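Local coordinates for Puf (Pumilio/fbf) domain-containing protein 7, confirmed by transcript evidence (Caenorhabditis elegans, PDB 3V71) that binds the consensus sequence 5'-CUCUGUAUCUUGU-3' in mRNA 3'-UTRs and modulates mRNA expression and stability during oogenesis and early embryonic divisions, at residues T56-F62 / E89-M94. Numbering follows the deposited sequence.
Sequences TESTTLF and ELLRQM
Gln93 meets Thr59 through a side-chain hydrogen bond: Thr59 OG1 donates to Gln93 OE1 over 2.9 Å. The donor is tilted 31° from the carbonyl plane. The bend of Gln93 at chi2 (-57°) turns the amide toward the backbone of Thr56-Thr59, leading into helix 59-66, where Gln93 NE2 lies 3.0 Å from Thr56 O. Glutamine suits this place because CB packs on the Phe62 face while the amide reaches Thr59 OG1 and the Thr56 carbonyl. Replacing Gln93 by an alanine would keep CB over the ring but is likely to leave Thr59 OG1 without its acceptor and a gap near Thr56 O.

The apolar part centres on Phe62, whose flat ring can touch Leu90, Gln93 and Met94 together. Gln93 CB makes a CH-pi contact over one face, 4.0 Å from the Phe62 ring centroid, while Leu90 CD2 reaches Phe62 CE1 at 3.9 Å and Met94 CG borders Phe62 CZ. Threonine serves doubly at Thr56: CG2 packs on Leu90 CD2 (4.2 Å), and OG1 bonds to Phe52 O.

Two N-H groups of Arg92 grip Glu89 side-on in a salt bridge; Asp96 provides a second carboxylate. Ser58, with its short hydroxyl side chain, N-caps helix 59-66, OG accepting from Leu61 N.

In this array of Pumilio repeats, helix 84-96 packs against the start of helix 59-66, with Phe52 of helix 46-56 and Val75 and Val79 of helix 71-80 adding to the core, and Met94 meeting Leu127 of helix 121-132.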
ATOM      1  N   THR A  56      34.952  -7.417   0.131  1.00 85.91           N
ATOM      2  CA  THR A  56      34.480  -6.979  -1.173  1.00 84.71           C
ATOM      3  C   THR A  56      35.358  -7.430  -2.341  1.00 88.03           C
ATOM      4  O   THR A  56      35.032  -7.168  -3.500  1.00 87.36           O
ATOM      5  CB  THR A  56      34.372  -5.455  -1.204  1.00 85.05           C
ATOM      6  OG1 THR A  56      35.686  -4.887  -1.138  1.00 92.95           O
ATOM      7  CG2 THR A  56      33.561  -4.970  -0.014  1.00 81.01           C
ATOM      8  N   GLU A  57      36.469  -8.098  -2.043  1.00 90.02           N
ATOM      9  CA  GLU A  57      37.385  -8.524  -3.096  1.00 88.29           C
ATOM     10  C   GLU A  57      36.751  -9.578  -4.005  1.00 95.29           C
ATOM     11  O   GLU A  57      36.991  -9.583  -5.210  1.00102.08           O
ATOM     12  CB  GLU A  57      38.698  -9.044  -2.507  1.00 85.05           C
ATOM     13  CG  GLU A  57      38.576 -10.373  -1.772  1.00101.75           C
ATOM     14  CD  GLU A  57      39.878 -10.807  -1.096  1.00112.24           C
ATOM     15  OE1 GLU A  57      40.762  -9.943  -0.875  1.00106.59           O
ATOM     16  OE2 GLU A  57      40.012 -12.016  -0.783  1.00114.14           O
ATOM     17  N   SER A  58      35.931 -10.453  -3.427  1.00 88.68           N
ATOM     18  CA  SER A  58      35.330 -11.554  -4.175  1.00 83.62           C
ATOM     19  C   SER A  58      33.820 -11.413  -4.335  1.00 82.13           C
ATOM     20  O   SER A  58      33.083 -11.269  -3.362  1.00 82.66           O
ATOM     21  CB  SER A  58      35.657 -12.891  -3.504  1.00 89.11           C
ATOM     22  OG  SER A  58      34.899 -13.952  -4.062  1.00 84.70           O
ATOM     23  N   THR A  59      33.360 -11.477  -5.574  1.00 81.59           N
ATOM     24  CA  THR A  59      31.935 -11.402  -5.857  1.00 82.32           C
ATOM     25  C   THR A  59      31.175 -12.542  -5.188  1.00 81.23           C
ATOM     26  O   THR A  59      30.140 -12.335  -4.554  1.00 78.58           O
ATOM     27  CB  THR A  59      31.681 -11.431  -7.374  1.00 85.31           C
ATOM     28  OG1 THR A  59      31.928 -10.128  -7.917  1.00 83.84           O
ATOM     29  CG2 THR A  59      30.245 -11.847  -7.678  1.00 86.43           C
ATOM     30  N   THR A  60      31.702 -13.749  -5.334  1.00 81.28           N
ATOM     31  CA  THR A  60      31.087 -14.931  -4.760  1.00 77.18           C
ATOM     32  C   THR A  60      30.938 -14.806  -3.250  1.00 76.91           C
ATOM     33  O   THR A  60      29.882 -15.082  -2.688  1.00 75.54           O
ATOM     34  CB  THR A  60      31.943 -16.159  -5.058  1.00 81.86           C
ATOM     35  OG1 THR A  60      32.128 -16.275  -6.474  1.00 85.79           O
ATOM     36  CG2 THR A  60      31.293 -17.418  -4.507  1.00 72.80           C
ATOM     37  N   LEU A  61      32.006 -14.393  -2.588  1.00 79.91           N
ATOM     38  CA  LEU A  61      32.001 -14.365  -1.138  1.00 81.74           C
ATOM     39  C   LEU A  61      31.098 -13.262  -0.638  1.00 78.99           C
ATOM     40  O   LEU A  61      30.407 -13.422   0.365  1.00 78.31           O
ATOM     41  CB  LEU A  61      33.418 -14.184  -0.596  1.00 87.92           C
ATOM     42  CG  LEU A  61      34.052 -15.440   0.011  1.00 89.15           C
ATOM     43  CD1 LEU A  61      34.301 -16.515  -1.038  1.00 83.59           C
ATOM     44  CD2 LEU A  61      35.345 -15.075   0.706  1.00 98.96           C
ATOM     45  N   PHE A  62      31.111 -12.143  -1.353  1.00 78.23           N
ATOM     46  CA  PHE A  62      30.326 -10.980  -0.975  1.00 74.52           C
ATOM     47  C   PHE A  62      28.836 -11.261  -1.122  1.00 77.40           C
ATOM     48  O   PHE A  62      28.050 -11.000  -0.214  1.00 74.58           O
ATOM     49  CB  PHE A  62      30.729  -9.776  -1.821  1.00 77.11           C
ATOM     50  CG  PHE A  62      29.764  -8.635  -1.739  1.00 83.76           C
ATOM     51  CD1 PHE A  62      29.937  -7.630  -0.802  1.00 81.66           C
ATOM     52  CD2 PHE A  62      28.672  -8.572  -2.594  1.00 86.38           C
ATOM     53  CE1 PHE A  62      29.042  -6.580  -0.723  1.00 81.10           C
ATOM     54  CE2 PHE A  62      27.770  -7.527  -2.518  1.00 88.88           C
ATOM     55  CZ  PHE A  62      27.956  -6.528  -1.581  1.00 87.44           C
ATOM     56  N   GLU A  89      32.623   0.534  -4.631  1.00 93.48           N
ATOM     57  CA  GLU A  89      33.030  -0.860  -4.587  1.00 97.23           C
ATOM     58  C   GLU A  89      31.832  -1.738  -4.285  1.00 93.29           C
ATOM     59  O   GLU A  89      31.606  -2.741  -4.961  1.00 94.43           O
ATOM     60  CB  GLU A  89      34.148  -1.085  -3.565  1.00 98.46           C
ATOM     61  CG  GLU A  89      35.521  -1.180  -4.207  1.00 95.16           C
ATOM     62  CD  GLU A  89      35.526  -2.110  -5.415  1.00105.94           C
ATOM     63  OE1 GLU A  89      35.484  -1.599  -6.558  1.00107.62           O
ATOM     64  OE2 GLU A  89      35.563  -3.347  -5.223  1.00103.02           O
ATOM     65  N   LEU A  90      31.059  -1.351  -3.276  1.00 91.79           N
ATOM     66  CA  LEU A  90      29.841  -2.073  -2.929  1.00 92.31           C
ATOM     67  C   LEU A  90      28.908  -2.110  -4.129  1.00 92.18           C
ATOM     68  O   LEU A  90      28.314  -3.140  -4.444  1.00 93.84           O
ATOM     69  CB  LEU A  90      29.152  -1.415  -1.734  1.00 86.12           C
ATOM     70  CG  LEU A  90      29.956  -1.483  -0.434  1.00 89.36           C
ATOM     71  CD1 LEU A  90      29.495  -0.444   0.577  1.00 92.52           C
ATOM     72  CD2 LEU A  90      29.892  -2.880   0.154  1.00 83.14           C
ATOM     73  N   LEU A  91      28.805  -0.973  -4.803  1.00 92.85           N
ATOM     74  CA  LEU A  91      27.944  -0.836  -5.963  1.00 92.44           C
ATOM     75  C   LEU A  91      28.324  -1.844  -7.031  1.00 88.95           C
ATOM     76  O   LEU A  91      27.480  -2.581  -7.534  1.00 87.46           O
ATOM     77  CB  LEU A  91      28.055   0.584  -6.519  1.00 95.34           C
ATOM     78  CG  LEU A  91      27.024   0.969  -7.574  1.00 97.97           C
ATOM     79  CD1 LEU A  91      25.646   0.515  -7.131  1.00100.60           C
ATOM     80  CD2 LEU A  91      27.054   2.464  -7.793  1.00103.47           C
ATOM     81  N   ARG A  92      29.603  -1.867  -7.378  1.00 89.87           N
ATOM     82  CA  ARG A  92      30.075  -2.736  -8.438  1.00 90.07           C
ATOM     83  C   ARG A  92      29.762  -4.176  -8.109  1.00 90.81           C
ATOM     84  O   ARG A  92      29.293  -4.926  -8.958  1.00 89.97           O
ATOM     85  CB  ARG A  92      31.578  -2.583  -8.634  1.00 94.92           C
ATOM     86  CG  ARG A  92      32.124  -3.478  -9.731  1.00 99.02           C
ATOM     87  CD  ARG A  92      33.592  -3.213 -10.005  1.00100.88           C
ATOM     88  NE  ARG A  92      34.449  -3.630  -8.900  1.00104.89           N
ATOM     89  CZ  ARG A  92      34.627  -4.898  -8.537  1.00113.24           C
ATOM     90  NH1 ARG A  92      33.983  -5.869  -9.181  1.00106.18           N
ATOM     91  NH2 ARG A  92      35.438  -5.196  -7.522  1.00110.03           N
ATOM     92  N   GLN A  93      30.030  -4.549  -6.862  1.00 93.13           N
ATOM     93  CA  GLN A  93      29.888  -5.928  -6.415  1.00 91.06           C
ATOM     94  C   GLN A  93      28.440  -6.381  -6.379  1.00 91.44           C
ATOM     95  O   GLN A  93      28.138  -7.543  -6.658  1.00 94.11           O
ATOM     96  CB  GLN A  93      30.540  -6.115  -5.045  1.00 88.78           C
ATOM     97  CG  GLN A  93      32.053  -6.253  -5.109  1.00 94.64           C
ATOM     98  CD  GLN A  93      32.501  -7.408  -5.993  1.00 94.56           C
ATOM     99  OE1 GLN A  93      32.371  -7.360  -7.217  1.00 96.81           O
ATOM    100  NE2 GLN A  93      33.032  -8.452  -5.372  1.00 96.42           N
ATOM    101  N   MET A  94      27.547  -5.465  -6.028  1.00 87.83           N
ATOM    102  CA  MET A  94      26.125  -5.749  -6.088  1.00 90.25           C
ATOM    103  C   MET A  94      25.725  -6.089  -7.515  1.00 91.20           C
ATOM    104  O   MET A  94      25.134  -7.136  -7.780  1.00 88.24           O
ATOM    105  CB  MET A  94      25.324  -4.555  -5.585  1.00 93.15           C
ATOM    106  CG  MET A  94      25.513  -4.285  -4.105  1.00 98.30           C
ATOM    107  SD  MET A  94      24.347  -3.069  -3.466  1.00106.47           S
ATOM    108  CE  MET A  94      24.895  -1.597  -4.328  1.00106.23           C
TER